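Local coordinates for protein beta-lactamase (PDB 6N1N) that probably hydrolyses beta-lactam antibiotics to substituted beta-amino acids as a class D serine beta-lactamase, and so confers antibiotic resistance, at residues N57-L62 against E166-I171; L62-V67 against K117-E122; N135-W138 against S142-I145; I151-N156 against E160-S165. All blocks are in the same frame, centred on the assembly; numbering follows the deposited sequence. Where two conformers were deposited one is given.

The four contacts lie in or beside the helical part of the class D beta-lactamase fold, next to its mixed beta-sheet. Interactions 1 and 2 share Leu62 and helix 56-63, and their centres are about 9 Å apart. Interaction 4, centred about 11 Å from interaction 1, covers the turn from helix 147-159 into helix 166-175. Interaction 3 belongs to the loop between helices 113-122 and 147-159, its centre about 20 Å from that of interaction 1. Interactions 2, 3 and 4 follow in series within the chain span that interaction 1 closes. Glu63, Glu122 and Tyr169 tie interactions 1, 2 and 4 together, while Leu143 of interaction 3 lies about 11 Å, side chain to side chain, from the predicted nucleophile Ser51.

Interaction 1: residues N57-L62 against E166-I171; sequences NSLIFL and EKTYKI
Leu59 and Leu62 rest on Thr168 and Ile171 where two helices of the class D beta-lactamase helical region pass each other roughly antiparallel. The axes of the two segments come within 9.2 Å, with 143° between the N-to-C directions. Segment 57-62 belongs to the helix that follows the Ser-x-x-Lys motif, with the predicted nucleophile Ser51 and a carboxylated lysine at position 54, whose backbone O is hydrogen-bonded to Ser58 OG. Along the second helix, Thr168 comes first and touches with both branches. Its methyl CG2, placed anti to the backbone N by a chi1 of -65°, lies 3.5 Å from Leu59 O. The same methyl is 4.0 Å from Leu59 CD2, and the two side chains cross at about a right angle. The hydroxyl branch lies over Leu62, with Thr168 OG1 3.8 Å from Leu62 CB, but is hydrogen-bonded to Glu63 OE1 and Ser165 OG, so this buried polar atom is satisfied beside an apolar seam. Tyr169 turns its CB away from the leucines, and its OH is bonded to Phe162 O. Ile171 follows, its CB directed at the first helix. No hydrogen bond joins the segments, and the seam is finished by methyl packing with Val172 beyond it: Leu62 CD1 sits 3.6 Å from Ile171 CG2 and 3.9 Å from Ile171 CB.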
loop_
_atom_site.group_PDB
_atom_site.type_symbol
_atom_site.label_atom_id
_atom_site.label_comp_id
_atom_site.label_asym_id
_atom_site.label_seq_id
_atom_site.Cartn_x
_atom_site.Cartn_y
_atom_site.Cartn_z
ATOM N N ASN A 57 -5.848 -6.059 -4.056
ATOM C CA ASN A 57 -7.170 -6.132 -4.663
ATOM C C ASN A 57 -7.076 -6.025 -6.182
ATOM O O ASN A 57 -7.867 -6.653 -6.900
ATOM C CB ASN A 57 -8.065 -5.036 -4.073
ATOM C CG ASN A 57 -9.496 -5.520 -3.774
ATOM O OD1 ASN A 57 -9.865 -6.688 -4.019
ATOM N ND2 ASN A 57 -10.290 -4.626 -3.202
ATOM N N SER A 58 -6.120 -5.227 -6.691
ATOM C CA SER A 58 -5.928 -5.133 -8.136
ATOM C C SER A 58 -5.412 -6.451 -8.710
ATOM O O SER A 58 -5.840 -6.871 -9.794
ATOM C CB SER A 58 -4.978 -3.980 -8.477
ATOM O OG SER A 58 -5.524 -2.733 -8.080
ATOM N N LEU A 59 -4.468 -7.101 -8.024
ATOM C CA LEU A 59 -4.048 -8.437 -8.458
ATOM C C LEU A 59 -5.236 -9.381 -8.498
ATOM O O LEU A 59 -5.407 -10.149 -9.455
ATOM C CB LEU A 59 -2.982 -9.019 -7.525
ATOM C CG LEU A 59 -1.626 -8.311 -7.407
ATOM C CD1 LEU A 59 -0.877 -8.870 -6.211
ATOM C CD2 LEU A 59 -0.804 -8.453 -8.655
ATOM N N ILE A 60 -6.070 -9.335 -7.451
ATOM C CA ILE A 60 -7.180 -10.269 -7.350
ATOM C C ILE A 60 -8.203 -9.990 -8.445
ATOM O O ILE A 60 -8.705 -10.916 -9.082
ATOM C CB ILE A 60 -7.811 -10.206 -5.946
ATOM C CG1 ILE A 60 -6.831 -10.740 -4.887
ATOM C CG2 ILE A 60 -9.102 -11.011 -5.884
ATOM C CD1 ILE A 60 -7.245 -10.481 -3.445
ATOM N N PHE A 61 -8.538 -8.712 -8.675
ATOM C CA PHE A 61 -9.510 -8.369 -9.714
ATOM C C PHE A 61 -9.092 -8.923 -11.082
ATOM O O PHE A 61 -9.924 -9.469 -11.821
ATOM C CB PHE A 61 -9.682 -6.848 -9.809
ATOM C CG PHE A 61 -10.636 -6.247 -8.794
ATOM C CD1 PHE A 61 -10.975 -6.904 -7.626
ATOM C CD2 PHE A 61 -11.166 -4.993 -9.018
ATOM C CE1 PHE A 61 -11.827 -6.330 -6.715
ATOM C CE2 PHE A 61 -12.032 -4.417 -8.117
ATOM C CZ PHE A 61 -12.367 -5.089 -6.970
ATOM N N LEU A 62 -7.816 -8.789 -11.448
ATOM C CA LEU A 62 -7.378 -9.288 -12.740
ATOM C C LEU A 62 -7.349 -10.806 -12.771
ATOM O O LEU A 62 -7.820 -11.418 -13.730
ATOM C CB LEU A 62 -6.007 -8.710 -13.089
ATOM C CG LEU A 62 -6.085 -7.214 -13.341
ATOM C CD1 LEU A 62 -4.720 -6.604 -13.196
ATOM C CD2 LEU A 62 -6.650 -6.910 -14.741
ATOM N N GLU A 166 1.011 -14.192 -15.784
ATOM C CA GLU A 166 1.977 -13.187 -16.222
ATOM C C GLU A 166 1.304 -11.850 -16.511
ATOM O O GLU A 166 1.857 -10.787 -16.202
ATOM C CB GLU A 166 2.720 -13.682 -17.464
ATOM C CG GLU A 166 3.637 -14.861 -17.219
ATOM C CD GLU A 166 4.216 -15.421 -18.513
ATOM O OE1 GLU A 166 4.744 -16.554 -18.486
ATOM O OE2 GLU A 166 4.139 -14.732 -19.554
ATOM N N LYS A 167 0.116 -11.888 -17.104
ATOM C CA LYS A 167 -0.610 -10.662 -17.440
ATOM C C LYS A 167 -1.030 -9.908 -16.191
ATOM O O LYS A 167 -0.950 -8.681 -16.140
ATOM C CB LYS A 167 -1.823 -11.023 -18.302
ATOM C CG LYS A 167 -2.864 -9.914 -18.527
ATOM C CD LYS A 167 -4.102 -10.468 -19.263
ATOM C CE LYS A 167 -5.197 -9.422 -19.495
ATOM N NZ LYS A 167 -4.858 -8.427 -20.561
ATOM N N THR A 168 -1.484 -10.619 -15.166
ATOM C CA THR A 168 -1.851 -9.966 -13.917
ATOM C C THR A 168 -0.683 -9.203 -13.320
ATOM O O THR A 168 -0.809 -8.037 -12.924
ATOM C CB THR A 168 -2.344 -11.028 -12.942
ATOM O OG1 THR A 168 -3.546 -11.584 -13.477
ATOM C CG2 THR A 168 -2.596 -10.452 -11.595
ATOM N N TYR A 169 0.464 -9.873 -13.205
ATOM C CA TYR A 169 1.646 -9.196 -12.687
ATOM C C TYR A 169 2.055 -8.015 -13.567
ATOM O O TYR A 169 2.428 -6.947 -13.052
ATOM C CB TYR A 169 2.805 -10.185 -12.611
ATOM C CG TYR A 169 2.824 -11.110 -11.432
ATOM C CD1 TYR A 169 2.976 -10.620 -10.145
ATOM C CD2 TYR A 169 2.769 -12.497 -11.619
ATOM C CE1 TYR A 169 3.022 -11.470 -9.063
ATOM C CE2 TYR A 169 2.824 -13.375 -10.532
ATOM C CZ TYR A 169 2.963 -12.855 -9.265
ATOM O OH TYR A 169 3.022 -13.671 -8.179
ATOM N N LYS A 170 2.042 -8.191 -14.888
ATOM C CA LYS A 170 2.533 -7.142 -15.775
ATOM C C LYS A 170 1.672 -5.883 -15.662
ATOM O O LYS A 170 2.196 -4.761 -15.573
ATOM C CB LYS A 170 2.568 -7.642 -17.227
ATOM C CG LYS A 170 2.919 -6.576 -18.294
ATOM C CD LYS A 170 3.284 -7.247 -19.629
ATOM C CE LYS A 170 3.185 -6.315 -20.835
ATOM N NZ LYS A 170 4.330 -5.373 -20.962
ATOM N N ILE A 171 0.355 -6.056 -15.641
ATOM C CA ILE A 171 -0.552 -4.920 -15.533
ATOM C C ILE A 171 -0.405 -4.230 -14.181
ATOM O O ILE A 171 -0.321 -3.002 -14.105
ATOM C CB ILE A 171 -2.004 -5.377 -15.776
ATOM C CG1 ILE A 171 -2.229 -5.703 -17.257
ATOM C CG2 ILE A 171 -2.952 -4.315 -15.289
ATOM C CD1 ILE A 171 -3.488 -6.511 -17.520
#

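Interaction 2: residues L62-V67 against K117-E122; sequences LEEEVV and KEYLKE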
loop_
_atom_site.group_PDB
_atom_site.type_symbol
_atom_site.label_atom_id
_atom_site.label_comp_id
_atom_site.label_asym_id
_atom_site.label_seq_id
_atom_site.Cartn_x
_atom_site.Cartn_y
_atom_site.Cartn_z
ATOM N N LEU A 62 -7.816 -8.789 -11.448
ATOM C CA LEU A 62 -7.378 -9.288 -12.740
ATOM C C LEU A 62 -7.349 -10.806 -12.771
ATOM O O LEU A 62 -7.820 -11.418 -13.730
ATOM C CB LEU A 62 -6.007 -8.710 -13.089
ATOM C CG LEU A 62 -6.085 -7.214 -13.341
ATOM C CD1 LEU A 62 -4.720 -6.604 -13.196
ATOM C CD2 LEU A 62 -6.650 -6.910 -14.741
ATOM N N GLU A 63 -6.786 -11.434 -11.736
ATOM C CA GLU A 63 -6.679 -12.894 -11.759
ATOM C C GLU A 63 -8.054 -13.555 -11.788
ATOM O O GLU A 63 -8.246 -14.591 -12.458
ATOM C CB GLU A 63 -5.866 -13.384 -10.563
ATOM C CG GLU A 63 -5.400 -14.853 -10.679
ATOM C CD GLU A 63 -4.383 -15.078 -11.781
ATOM O OE1 GLU A 63 -3.802 -14.088 -12.264
ATOM O OE2 GLU A 63 -4.142 -16.257 -12.141
ATOM N N GLU A 64 -9.017 -12.983 -11.071
ATOM C CA GLU A 64 -10.380 -13.492 -11.007
ATOM C C GLU A 64 -11.272 -12.991 -12.140
ATOM O O GLU A 64 -12.464 -13.319 -12.158
ATOM C CB GLU A 64 -11.020 -13.121 -9.662
ATOM C CG GLU A 64 -10.424 -13.862 -8.485
ATOM C CD GLU A 64 -10.555 -15.355 -8.659
ATOM O OE1 GLU A 64 -11.688 -15.819 -8.864
ATOM O OE2 GLU A 64 -9.536 -16.063 -8.627
ATOM N N GLU A 65 -10.733 -12.201 -13.060
ATOM C CA GLU A 65 -11.446 -11.733 -14.249
ATOM C C GLU A 65 -12.603 -10.793 -13.918
ATOM O O GLU A 65 -13.539 -10.648 -14.708
ATOM C CB GLU A 65 -11.930 -12.922 -15.084
ATOM C CG GLU A 65 -10.759 -13.758 -15.547
ATOM C CD GLU A 65 -11.170 -15.004 -16.294
ATOM O OE1 GLU A 65 -12.008 -14.893 -17.202
ATOM O OE2 GLU A 65 -10.669 -16.093 -15.949
ATOM N N VAL A 66 -12.520 -10.098 -12.780
ATOM C CA VAL A 66 -13.477 -9.036 -12.492
ATOM C C VAL A 66 -13.486 -8.026 -13.628
ATOM O O VAL A 66 -14.554 -7.561 -14.062
ATOM C CB VAL A 66 -13.142 -8.372 -11.144
ATOM C CG1 VAL A 66 -14.017 -7.143 -10.889
ATOM C CG2 VAL A 66 -13.320 -9.372 -10.028
ATOM N N VAL A 67 -12.301 -7.644 -14.097
ATOM C CA VAL A 67 -12.119 -6.880 -15.325
ATOM C C VAL A 67 -11.133 -7.662 -16.177
ATOM O O VAL A 67 -10.325 -8.443 -15.658
ATOM C CB VAL A 67 -11.625 -5.437 -15.095
ATOM C CG1 VAL A 67 -12.723 -4.596 -14.478
ATOM C CG2 VAL A 67 -10.396 -5.406 -14.202
ATOM N N LYS A 117 -10.399 -15.103 1.069
ATOM C CA LYS A 117 -9.582 -15.748 2.096
ATOM C C LYS A 117 -8.460 -16.574 1.484
ATOM O O LYS A 117 -7.349 -16.614 2.026
ATOM C CB LYS A 117 -10.446 -16.616 3.010
ATOM C CG LYS A 117 -11.267 -15.789 4.000
ATOM C CD LYS A 117 -12.212 -16.662 4.809
ATOM C CE LYS A 117 -13.030 -15.819 5.774
ATOM N NZ LYS A 117 -14.100 -16.609 6.439
ATOM N N GLU A 118 -8.723 -17.218 0.341
ATOM C CA GLU A 118 -7.676 -17.961 -0.358
ATOM C C GLU A 118 -6.528 -17.056 -0.768
ATOM O O GLU A 118 -5.353 -17.399 -0.587
ATOM C CB GLU A 118 -8.237 -18.649 -1.594
ATOM C CG GLU A 118 -9.140 -19.817 -1.321
ATOM C CD GLU A 118 -9.740 -20.342 -2.618
ATOM O OE1 GLU A 118 -9.194 -20.012 -3.702
ATOM O OE2 GLU A 118 -10.751 -21.059 -2.556
ATOM N N TYR A 119 -6.848 -15.880 -1.332
ATOM C CA TYR A 119 -5.815 -14.929 -1.709
ATOM C C TYR A 119 -5.088 -14.358 -0.500
ATOM O O TYR A 119 -3.871 -14.167 -0.537
ATOM C CB TYR A 119 -6.420 -13.806 -2.558
ATOM C CG TYR A 119 -6.620 -14.210 -4.002
ATOM C CD1 TYR A 119 -5.538 -14.318 -4.866
ATOM C CD2 TYR A 119 -7.883 -14.507 -4.495
ATOM C CE1 TYR A 119 -5.716 -14.688 -6.191
ATOM C CE2 TYR A 119 -8.072 -14.874 -5.818
ATOM C CZ TYR A 119 -6.985 -14.969 -6.656
ATOM O OH TYR A 119 -7.182 -15.344 -7.968
ATOM N N LEU A 120 -5.811 -14.065 0.589
ATOM C CA LEU A 120 -5.146 -13.553 1.782
ATOM C C LEU A 120 -4.165 -14.584 2.342
ATOM O O LEU A 120 -3.108 -14.204 2.861
ATOM C CB LEU A 120 -6.189 -13.135 2.820
ATOM C CG LEU A 120 -7.136 -12.014 2.377
ATOM C CD1 LEU A 120 -8.130 -11.698 3.481
ATOM C CD2 LEU A 120 -6.437 -10.718 1.957
ATOM N N LYS A 121 -4.472 -15.874 2.191
ATOM C CA LYS A 121 -3.541 -16.927 2.604
ATOM C C LYS A 121 -2.326 -16.976 1.679
ATOM O O LYS A 121 -1.177 -17.000 2.144
ATOM C CB LYS A 121 -4.272 -18.267 2.631
ATOM C CG LYS A 121 -3.404 -19.454 3.035
ATOM C CD LYS A 121 -4.252 -20.725 3.171
ATOM C CE LYS A 121 -3.415 -22.005 3.104
ATOM N NZ LYS A 121 -2.942 -22.467 4.441
ATOM N N GLU A 122 -2.569 -17.000 0.366
ATOM C CA GLU A 122 -1.488 -16.986 -0.617
ATOM C C GLU A 122 -0.567 -15.799 -0.403
ATOM O O GLU A 122 0.663 -15.922 -0.503
ATOM C CB GLU A 122 -2.119 -16.972 -2.013
ATOM C CG GLU A 122 -1.180 -16.830 -3.206
ATOM C CD GLU A 122 -0.432 -18.096 -3.535
ATOM O OE1 GLU A 122 -0.689 -19.126 -2.879
ATOM O OE2 GLU A 122 0.421 -18.068 -4.449
#
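Glu63 and Tyr119 mark the nearest approach of the two backbones, yet their CA atoms are still 10.3 Å apart, so long side chains bridge the gap where segment 62-67 leaves its helix through a Schellman motif at Glu65. Tyr119 reaches across from helix 113-122 and delivers its hydroxyl between two glutamates. The main tie is a short hydrogen bond in which Tyr119 OH donates to Glu64 OE2 at 2.5 Å. It uses the anti lone pair of that oxygen, the one turned away from OE1. Glu64 achieves this by folding back at chi2 (-58°), which brings its CD into the plane of the tyrosine ring, at the edge, while the carboxylate is turned 70° against the ring. The aliphatic part of the same chain also helps, with Glu64 CG 3.7 Å from Tyr119 CE2. Glu63 adds a methylene contact near the ring plane, its CG lying 3.3 Å from Tyr119 OH. Its carboxylate bends away at chi2 (67°) and OE1 is spent on Ser165 N and Thr168. Glu118 OE1 stands 6.3 Å from Glu64 OE2, a like charge probably moderated by the salt bridge of Glu118 to Lys115. The bond from Tyr119 OH should steady Glu64 as a carboxylate, though the effect is likely to be modest at this partly exposed position. The contact thus joins the C-terminal end of helix 56-63 to helix 113-122, with Tyr119 also lying on Ile60, while Glu122 of the same helix bonds Met163 N in the turn before helix 166-175.

Interaction 3: residues N135-W138 against S142-I145; sequences NSFW and SLKI
Phe137 packs beside Leu143 within a loop between helices 113-122 and 147-159 that probably corresponds to the omega loop of class D beta-lactamases. Its neighbour Trp138 supports that reading: NE1 is hydrogen-bonded to the carboxyl oxygen OQ2 of the carboxylated lysine at position 54, as expected of the family's omega-loop tryptophan. At the root of the side chain, Phe137 CB lies 3.6 Å from Ser142 OG. A chi1 of 54° wedges CG into the crowded position between backbone N and carbonyl carbon, and the side chain then runs next to that of Leu143, both pointing the same way. Further out, Phe137 CD1 is 3.9 Å from Leu143 CD2, and CE1 follows at 4.0 Å from that same methyl, which sits at the ring edge in its plane. Over one ring face Trp138 CE3 stands 3.7 Å above the centre. Tyr116 meets the ring edge-to-face, and Phe53, two residues from the predicted nucleophile Ser51, packs against Phe137, Trp138 and Leu143. The backbone closes the turn more loosely: Leu143 N gives Phe137 O only a weak hydrogen bond. Ser142 OG is bonded to Asp140 OD1, although it also comes near Phe137 O. A water strengthens the closure, donating to Phe137 O at 2.8 Å and to Leu143 O at 2.9 Å.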
loop_
_atom_site.group_PDB
_atom_site.type_symbol
_atom_site.label_atom_id
_atom_site.label_comp_id
_atom_site.label_asym_id
_atom_site.label_seq_id
_atom_site.Cartn_x
_atom_site.Cartn_y
_atom_site.Cartn_z
ATOM N N ASN A 135 -17.381 -6.621 1.069
ATOM C CA ASN A 135 -16.982 -5.616 0.097
ATOM C C ASN A 135 -16.241 -4.443 0.724
ATOM O O ASN A 135 -16.012 -3.439 0.040
ATOM C CB ASN A 135 -18.210 -5.090 -0.649
ATOM C CG ASN A 135 -19.247 -4.482 0.283
ATOM O OD1 ASN A 135 -19.059 -4.428 1.503
ATOM N ND2 ASN A 135 -20.352 -4.020 -0.292
ATOM N N SER A 136 -15.861 -4.536 2.011
ATOM C CA SER A 136 -15.143 -3.428 2.645
ATOM C C SER A 136 -14.324 -3.879 3.862
ATOM O O SER A 136 -14.048 -3.067 4.738
ATOM C CB SER A 136 -16.125 -2.312 3.040
ATOM O OG SER A 136 -17.116 -2.766 3.933
ATOM N N PHE A 137 -13.929 -5.146 3.920
ATOM C CA PHE A 137 -13.175 -5.650 5.059
ATOM C C PHE A 137 -11.808 -5.016 5.203
ATOM O O PHE A 137 -11.183 -5.189 6.257
ATOM C CB PHE A 137 -13.014 -7.176 4.951
ATOM C CG PHE A 137 -12.412 -7.643 3.653
ATOM C CD1 PHE A 137 -11.043 -7.769 3.518
ATOM C CD2 PHE A 137 -13.213 -7.929 2.557
ATOM C CE1 PHE A 137 -10.488 -8.168 2.320
ATOM C CE2 PHE A 137 -12.634 -8.329 1.364
ATOM C CZ PHE A 137 -11.280 -8.438 1.267
ATOM N N TRP A 138 -11.334 -4.290 4.191
ATOM C CA TRP A 138 -10.035 -3.654 4.273
ATOM C C TRP A 138 -10.103 -2.259 4.865
ATOM O O TRP A 138 -9.046 -1.673 5.123
ATOM C CB TRP A 138 -9.374 -3.631 2.890
ATOM C CG TRP A 138 -10.126 -2.922 1.844
ATOM C CD1 TRP A 138 -9.967 -1.622 1.485
ATOM C CD2 TRP A 138 -11.123 -3.464 0.965
ATOM N NE1 TRP A 138 -10.792 -1.308 0.439
ATOM C CE2 TRP A 138 -11.539 -2.407 0.115
ATOM C CE3 TRP A 138 -11.714 -4.721 0.818
ATOM C CZ2 TRP A 138 -12.508 -2.576 -0.876
ATOM C CZ3 TRP A 138 -12.700 -4.875 -0.155
ATOM C CH2 TRP A 138 -13.075 -3.810 -0.992
ATOM N N SER A 142 -11.369 -5.079 10.486
ATOM C CA SER A 142 -11.291 -6.533 10.627
ATOM C C SER A 142 -9.925 -6.992 10.158
ATOM O O SER A 142 -9.106 -7.494 10.955
ATOM C CB SER A 142 -12.421 -7.221 9.855
ATOM O OG SER A 142 -12.401 -6.960 8.466
ATOM N N LEU A 143 -9.641 -6.832 8.873
ATOM C CA LEU A 143 -8.323 -7.121 8.322
ATOM C C LEU A 143 -7.283 -6.128 8.828
ATOM O O LEU A 143 -7.500 -4.913 8.841
ATOM C CB LEU A 143 -8.382 -7.090 6.794
ATOM C CG LEU A 143 -7.081 -7.412 6.046
ATOM C CD1 LEU A 143 -6.603 -8.826 6.359
ATOM C CD2 LEU A 143 -7.275 -7.310 4.543
ATOM N N LYS A 144 -6.144 -6.647 9.261
ATOM C CA LYS A 144 -5.070 -5.802 9.749
ATOM C C LYS A 144 -3.742 -6.399 9.294
ATOM O O LYS A 144 -3.626 -7.617 9.168
ATOM C CB LYS A 144 -5.057 -5.677 11.279
ATOM C CG LYS A 144 -6.315 -5.050 11.904
ATOM C CD LYS A 144 -6.107 -4.844 13.424
ATOM C CE LYS A 144 -7.369 -4.417 14.148
ATOM N NZ LYS A 144 -7.828 -3.071 13.735
ATOM N N ILE A 145 -2.741 -5.540 9.098
ATOM C CA ILE A 145 -1.433 -5.960 8.591
ATOM C C ILE A 145 -0.350 -5.050 9.151
ATOM O O ILE A 145 -0.579 -3.878 9.430
ATOM C CB ILE A 145 -1.418 -5.974 7.037
ATOM C CG1 ILE A 145 -0.103 -6.562 6.515
ATOM C CG2 ILE A 145 -1.655 -4.564 6.442
ATOM C CD1 ILE A 145 -0.165 -6.937 5.052
HETATM O O HOH W 1 -9.786 -3.453 7.943
#

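Interaction 4: residues I151-N156 against E160-S165; sequences IDFLIN and EKFMLS
Asn156 O takes a nearly straight hydrogen bond from Lys161 N, 2.9 Å long with an angle of 166° at the hydrogen, the donor lying in the carbonyl plane. This is the backbone signature of a Schellman motif at the end of helix 147-159, in which Glu160 has positive phi and sends the chain off the helix. Glu160 N lies 3.0 Å from the same oxygen. The side chains then close over the turn. Phe162 brings its ring against Asn156, with Asn156 O 4.3 Å above one face, offset toward the rim, and its tip is pressed tightly on the side chain, with CZ only 3.2 Å from Asn156 CB. The Asn156 amide is tilted 60° from that ring, and OD1 turns the other way, to 3.7 Å from Lys161 CB. Phe153 meets the same tip, its CD1 being 3.6 Å from Phe162 CZ. Its CG, anti to the backbone N, carries the ring toward Phe162. The two planes are 22° apart, but the rings are slid apart and barely overlap, their centroids 5.7 Å from each other. Phe123 meets both rings, Tyr125 sits edge-to-face with Phe153, and Leu59 of helix 56-63 touches it too. The charged ends of Lys161 and Glu160 pair with Glu159 and Lys173, away from the aromatic contact. The chemistry therefore divides the work: the Lys161 N to Asn156 O bond closes the Schellman turn after Glu160 leaves helical geometry, while the aromatic pair buries the apolar side of the turn.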
loop_
_atom_site.group_PDB
_atom_site.type_symbol
_atom_site.label_atom_id
_atom_site.label_comp_id
_atom_site.label_asym_id
_atom_site.label_seq_id
_atom_site.Cartn_x
_atom_site.Cartn_y
_atom_site.Cartn_z
ATOM N N ILE A 151 5.723 -5.273 3.535
ATOM C CA ILE A 151 6.951 -5.412 2.763
ATOM C C ILE A 151 7.118 -6.845 2.286
ATOM O O ILE A 151 7.508 -7.088 1.138
ATOM C CB ILE A 151 8.153 -4.939 3.594
ATOM C CG1 ILE A 151 8.139 -3.395 3.665
ATOM C CG2 ILE A 151 9.462 -5.480 3.020
ATOM C CD1 ILE A 151 9.076 -2.795 4.671
ATOM N N ASP A 152 6.848 -7.825 3.142
ATOM C CA ASP A 152 7.054 -9.202 2.708
ATOM C C ASP A 152 6.122 -9.539 1.550
ATOM O O ASP A 152 6.531 -10.206 0.594
ATOM C CB ASP A 152 6.896 -10.156 3.891
ATOM C CG ASP A 152 8.226 -10.293 4.696
ATOM O OD1 ASP A 152 9.320 -10.366 4.072
ATOM O OD2 ASP A 152 8.198 -10.288 5.936
ATOM N N PHE A 153 4.895 -9.008 1.590
ATOM C CA PHE A 153 3.948 -9.187 0.489
ATOM C C PHE A 153 4.458 -8.511 -0.785
ATOM O O PHE A 153 4.387 -9.094 -1.879
ATOM C CB PHE A 153 2.581 -8.634 0.911
ATOM C CG PHE A 153 1.684 -8.274 -0.249
ATOM C CD1 PHE A 153 1.020 -9.245 -0.965
ATOM C CD2 PHE A 153 1.550 -6.962 -0.637
ATOM C CE1 PHE A 153 0.226 -8.895 -2.051
ATOM C CE2 PHE A 153 0.766 -6.611 -1.704
ATOM C CZ PHE A 153 0.103 -7.558 -2.412
ATOM N N LEU A 154 5.013 -7.314 -0.652
ATOM C CA LEU A 154 5.506 -6.585 -1.811
ATOM C C LEU A 154 6.739 -7.258 -2.417
ATOM O O LEU A 154 6.885 -7.246 -3.633
ATOM C CB LEU A 154 5.819 -5.145 -1.440
ATOM C CG LEU A 154 4.604 -4.281 -1.113
ATOM C CD1 LEU A 154 5.000 -3.047 -0.349
ATOM C CD2 LEU A 154 3.865 -3.895 -2.385
ATOM N N ILE A 155 7.615 -7.853 -1.591
ATOM C CA ILE A 155 8.760 -8.599 -2.121
ATOM C C ILE A 155 8.283 -9.787 -2.945
ATOM O O ILE A 155 8.809 -10.079 -4.033
ATOM C CB ILE A 155 9.687 -9.055 -0.975
ATOM C CG1 ILE A 155 10.338 -7.869 -0.270
ATOM C CG2 ILE A 155 10.777 -9.979 -1.497
ATOM C CD1 ILE A 155 10.975 -8.219 1.050
ATOM N N ASN A 156 7.330 -10.542 -2.403
ATOM C CA ASN A 156 6.762 -11.664 -3.134
ATOM C C ASN A 156 6.089 -11.218 -4.431
ATOM O O ASN A 156 6.114 -11.943 -5.420
ATOM C CB ASN A 156 5.779 -12.423 -2.239
ATOM C CG ASN A 156 6.485 -13.357 -1.283
ATOM O OD1 ASN A 156 7.440 -14.027 -1.660
ATOM N ND2 ASN A 156 6.036 -13.393 -0.042
ATOM N N GLU A 160 7.371 -12.175 -8.100
ATOM C CA GLU A 160 6.285 -12.910 -8.760
ATOM C C GLU A 160 6.161 -14.342 -8.237
ATOM O O GLU A 160 5.968 -15.303 -8.988
ATOM C CB GLU A 160 6.446 -12.858 -10.286
ATOM C CG GLU A 160 6.590 -11.412 -10.739
ATOM C CD GLU A 160 6.323 -11.132 -12.201
ATOM O OE1 GLU A 160 5.947 -12.047 -12.965
ATOM O OE2 GLU A 160 6.514 -9.962 -12.561
ATOM N N LYS A 161 6.228 -14.478 -6.909
ATOM C CA LYS A 161 6.153 -15.775 -6.252
ATOM C C LYS A 161 4.740 -16.306 -6.085
ATOM O O LYS A 161 4.560 -17.526 -5.901
ATOM C CB LYS A 161 6.806 -15.693 -4.870
ATOM C CG LYS A 161 8.337 -15.574 -4.884
ATOM C CD LYS A 161 8.995 -16.772 -5.530
ATOM C CE LYS A 161 10.265 -17.183 -4.791
ATOM N NZ LYS A 161 11.311 -16.128 -4.827
ATOM N N PHE A 162 3.735 -15.435 -6.110
ATOM C CA PHE A 162 2.361 -15.881 -5.977
ATOM C C PHE A 162 1.909 -16.561 -7.264
ATOM O O PHE A 162 2.398 -16.256 -8.351
ATOM C CB PHE A 162 1.439 -14.698 -5.690
ATOM C CG PHE A 162 1.849 -13.855 -4.508
ATOM C CD1 PHE A 162 2.169 -14.430 -3.303
ATOM C CD2 PHE A 162 1.895 -12.467 -4.613
ATOM C CE1 PHE A 162 2.540 -13.633 -2.214
ATOM C CE2 PHE A 162 2.245 -11.663 -3.508
ATOM C CZ PHE A 162 2.560 -12.256 -2.325
HETATM N N MSE A 163 0.961 -17.483 -7.137
HETATM C CA MSE A 163 0.424 -18.164 -8.307
HETATM C C MSE A 163 -0.608 -17.275 -9.007
HETATM O O MSE A 163 -1.818 -17.408 -8.816
HETATM C CB MSE A 163 -0.177 -19.514 -7.904
HETATM C CG MSE A 163 0.852 -20.473 -7.294
HETATM SE SE MSE A 163 2.363 -20.871 -8.480
HETATM C CE MSE A 163 1.340 -21.526 -10.008
ATOM N N LEU A 164 -0.094 -16.347 -9.810
ATOM C CA LEU A 164 -0.900 -15.445 -10.610
ATOM C C LEU A 164 -0.353 -15.500 -12.027
ATOM O O LEU A 164 0.800 -15.855 -12.239
ATOM C CB LEU A 164 -0.836 -13.997 -10.101
ATOM C CG LEU A 164 -1.072 -13.814 -8.610
ATOM C CD1 LEU A 164 -0.665 -12.413 -8.150
ATOM C CD2 LEU A 164 -2.526 -14.091 -8.268
ATOM N N SER A 165 -1.164 -15.067 -12.986
ATOM C CA SER A 165 -0.736 -15.101 -14.373
ATOM C C SER A 165 0.253 -13.979 -14.708
ATOM O O SER A 165 0.337 -12.946 -14.038
ATOM C CB SER A 165 -1.942 -14.987 -15.303
ATOM O OG SER A 165 -2.450 -13.662 -15.271
#